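Local atomic coordinates of Two-component sensor histidine kinase (Nostoc sp., PDB entry 3OLO), a protein that is probably a sensor histidine kinase that autophosphorylates on histidine in two-component signalling, represented here by its PAS sensory domain. Residues K82-S87 / I92-M97. Sequence-based numbering, arbitrary orientation.
Sequences KTRYRS and IFLVEM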
loop_
_atom_site.group_PDB
_atom_site.type_symbol
_atom_site.label_atom_id
_atom_site.label_comp_id
_atom_site.label_asym_id
_atom_site.label_seq_id
_atom_site.Cartn_x
_atom_site.Cartn_y
_atom_site.Cartn_z
ATOM N N LYS A 82 -15.758 8.794 -10.235
ATOM C CA LYS A 82 -15.514 7.934 -11.394
ATOM C C LYS A 82 -14.947 8.725 -12.552
ATOM O O LYS A 82 -15.358 9.855 -12.810
ATOM C CB LYS A 82 -16.810 7.301 -11.905
ATOM C CG LYS A 82 -17.672 6.661 -10.863
ATOM C CD LYS A 82 -17.226 5.250 -10.544
ATOM C CE LYS A 82 -17.782 4.826 -9.205
ATOM N NZ LYS A 82 -17.226 5.697 -8.138
ATOM N N THR A 83 -14.027 8.115 -13.282
ATOM C CA THR A 83 -13.674 8.639 -14.582
ATOM C C THR A 83 -13.335 7.474 -15.505
ATOM O O THR A 83 -13.393 6.321 -15.091
ATOM C CB THR A 83 -12.519 9.626 -14.466
ATOM O OG1 THR A 83 -12.421 10.393 -15.674
ATOM C CG2 THR A 83 -11.211 8.892 -14.179
ATOM N N ARG A 84 -13.015 7.768 -16.760
ATOM C CA ARG A 84 -12.571 6.736 -17.697
ATOM C C ARG A 84 -11.078 6.872 -17.904
ATOM O O ARG A 84 -10.572 7.982 -18.043
ATOM C CB ARG A 84 -13.276 6.883 -19.047
ATOM C CG ARG A 84 -14.795 6.744 -18.978
ATOM C CD ARG A 84 -15.419 6.889 -20.349
ATOM N NE ARG A 84 -15.266 8.239 -20.877
ATOM C CZ ARG A 84 -15.268 8.548 -22.173
ATOM N NH1 ARG A 84 -15.404 7.600 -23.097
ATOM N NH2 ARG A 84 -15.123 9.810 -22.547
ATOM N N TYR A 85 -10.377 5.745 -17.903
ATOM C CA TYR A 85 -8.966 5.707 -18.258
ATOM C C TYR A 85 -8.753 5.067 -19.622
ATOM O O TYR A 85 -9.509 4.180 -20.022
ATOM C CB TYR A 85 -8.196 4.865 -17.243
ATOM C CG TYR A 85 -7.863 5.551 -15.935
ATOM C CD1 TYR A 85 -8.350 6.816 -15.624
ATOM C CD2 TYR A 85 -7.035 4.926 -15.014
ATOM C CE1 TYR A 85 -8.028 7.433 -14.410
ATOM C CE2 TYR A 85 -6.702 5.535 -13.815
ATOM C CZ TYR A 85 -7.197 6.787 -13.518
ATOM O OH TYR A 85 -6.862 7.379 -12.313
ATOM N N ARG A 86 -7.728 5.521 -20.338
ATOM C CA ARG A 86 -7.287 4.845 -21.548
ATOM C C ARG A 86 -5.919 4.247 -21.299
ATOM O O ARG A 86 -5.001 4.937 -20.851
ATOM C CB ARG A 86 -7.213 5.790 -22.741
ATOM C CG ARG A 86 -6.690 5.100 -23.996
ATOM C CD ARG A 86 -6.464 6.069 -25.136
ATOM N NE ARG A 86 -7.705 6.698 -25.576
ATOM C CZ ARG A 86 -7.984 7.993 -25.460
ATOM N NH1 ARG A 86 -7.104 8.828 -24.920
ATOM N NH2 ARG A 86 -9.145 8.458 -25.905
ATOM N N SER A 87 -5.791 2.959 -21.590
ATOM C CA SER A 87 -4.552 2.245 -21.337
ATOM C C SER A 87 -3.666 2.341 -22.568
ATOM O O SER A 87 -4.110 2.779 -23.627
ATOM C CB SER A 87 -4.835 0.788 -21.007
ATOM O OG SER A 87 -5.381 0.119 -22.125
ATOM N N ILE A 92 -10.394 1.492 -23.140
ATOM C CA ILE A 92 -11.100 2.522 -22.398
ATOM C C ILE A 92 -11.941 1.825 -21.336
ATOM O O ILE A 92 -12.755 0.961 -21.658
ATOM C CB ILE A 92 -12.049 3.321 -23.303
ATOM C CG1 ILE A 92 -11.307 3.867 -24.532
ATOM C CG2 ILE A 92 -12.714 4.444 -22.511
ATOM C CD1 ILE A 92 -10.382 5.021 -24.243
ATOM N N PHE A 93 -11.755 2.189 -20.075
ATOM C CA PHE A 93 -12.501 1.544 -19.004
ATOM C C PHE A 93 -12.843 2.523 -17.879
ATOM O O PHE A 93 -12.114 3.486 -17.632
ATOM C CB PHE A 93 -11.723 0.331 -18.466
ATOM C CG PHE A 93 -10.299 0.638 -18.072
ATOM C CD1 PHE A 93 -9.301 0.723 -19.035
ATOM C CD2 PHE A 93 -9.957 0.832 -16.736
ATOM C CE1 PHE A 93 -7.993 1.000 -18.682
ATOM C CE2 PHE A 93 -8.651 1.104 -16.372
ATOM C CZ PHE A 93 -7.663 1.191 -17.341
ATOM N N LEU A 94 -13.965 2.276 -17.211
ATOM C CA LEU A 94 -14.368 3.085 -16.070
ATOM C C LEU A 94 -13.589 2.677 -14.825
ATOM O O LEU A 94 -13.385 1.490 -14.576
ATOM C CB LEU A 94 -15.855 2.907 -15.818
ATOM C CG LEU A 94 -16.500 3.858 -14.821
ATOM C CD1 LEU A 94 -16.433 5.296 -15.319
ATOM C CD2 LEU A 94 -17.937 3.430 -14.585
ATOM N N VAL A 95 -13.151 3.671 -14.058
ATOM C CA VAL A 95 -12.507 3.448 -12.766
ATOM C C VAL A 95 -13.112 4.370 -11.705
ATOM O O VAL A 95 -13.837 5.315 -12.018
ATOM C CB VAL A 95 -10.988 3.723 -12.823
ATOM C CG1 VAL A 95 -10.325 2.873 -13.890
ATOM C CG2 VAL A 95 -10.719 5.192 -13.103
ATOM N N GLU A 96 -12.796 4.076 -10.451
ATOM C CA GLU A 96 -13.168 4.910 -9.320
ATOM C C GLU A 96 -11.875 5.313 -8.625
ATOM O O GLU A 96 -11.128 4.457 -8.147
ATOM C CB GLU A 96 -14.087 4.130 -8.374
ATOM C CG GLU A 96 -14.364 4.803 -7.045
ATOM C CD GLU A 96 -15.300 3.974 -6.170
ATOM O OE1 GLU A 96 -14.805 3.254 -5.285
ATOM O OE2 GLU A 96 -16.529 4.032 -6.364
HETATM N N MSE A 97 -11.590 6.612 -8.616
HETATM C CA MSE A 97 -10.381 7.137 -7.989
HETATM C C MSE A 97 -10.715 7.702 -6.623
HETATM O O MSE A 97 -11.694 8.427 -6.483
HETATM C CB MSE A 97 -9.803 8.296 -8.808
HETATM C CG MSE A 97 -9.158 7.963 -10.103
HETATM SE SE MSE A 97 -8.630 9.640 -11.026
HETATM C CE MSE A 97 -7.093 10.160 -9.986
#
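Y85 and F93 face each other as a hydrogen-bonded antiparallel pair, Y85 N to F93 O at 2.9 Å and F93 N to Y85 O at 3.0 Å. T83 and V95 form the next such pair: V95 N reaches T83 O almost straight (N-H...O 175°), whereas T83 N meets V95 O with a tilt out of the carbonyl plane. The CA-H groups of K82, R84 and I92 add weak contacts to the carbonyl oxygens opposite.

On the face carrying T83, Y85, F93 and V95, Y85 lies at the centre. With CG beside its backbone N (chi1 -79°), its side chain crosses V95 at about a right angle, and V95 CG2 sits over the middle of one ring face, 3.7 Å from the centroid. Selenomethionine M97 comes to the ring's edge in a Met-aromatic contact, its SE 3.1 Å from Y85 OH, a buried hydroxyl without a hydrogen-bonding partner. Y85 CB in turn makes a CH-pi contact over one face of the F93 ring, offset toward its rim, and S87 CB meets that ring at its edge. M45 of helix 40-46 and V114 of strand 107-116 also pack on Y85. Were Y85 replaced by alanine, V95 CG2 and the M97 selenium would probably lose their aromatic partner, and a gap is likely to open toward M45.

K82, R84, R86, I92, L94 and E96 line the other, largely exposed face, which mixes charged and apolar side chains. K82, bent at chi2 and chi4, curls back into a salt bridge: E96 OE2 accepts K82 NZ at 2.5 Å through its anti lone pair; E96 OE1 pairs with R115. L94 CD1 lies 3.2 Å from T83 O, while the guanidinium of R84 pairs with D64.

Together these segments make the beta hairpin of strands 78-86 and 92-104, at one side of the antiparallel 2-1-5-4-3 sheet characteristic of the PAS fold.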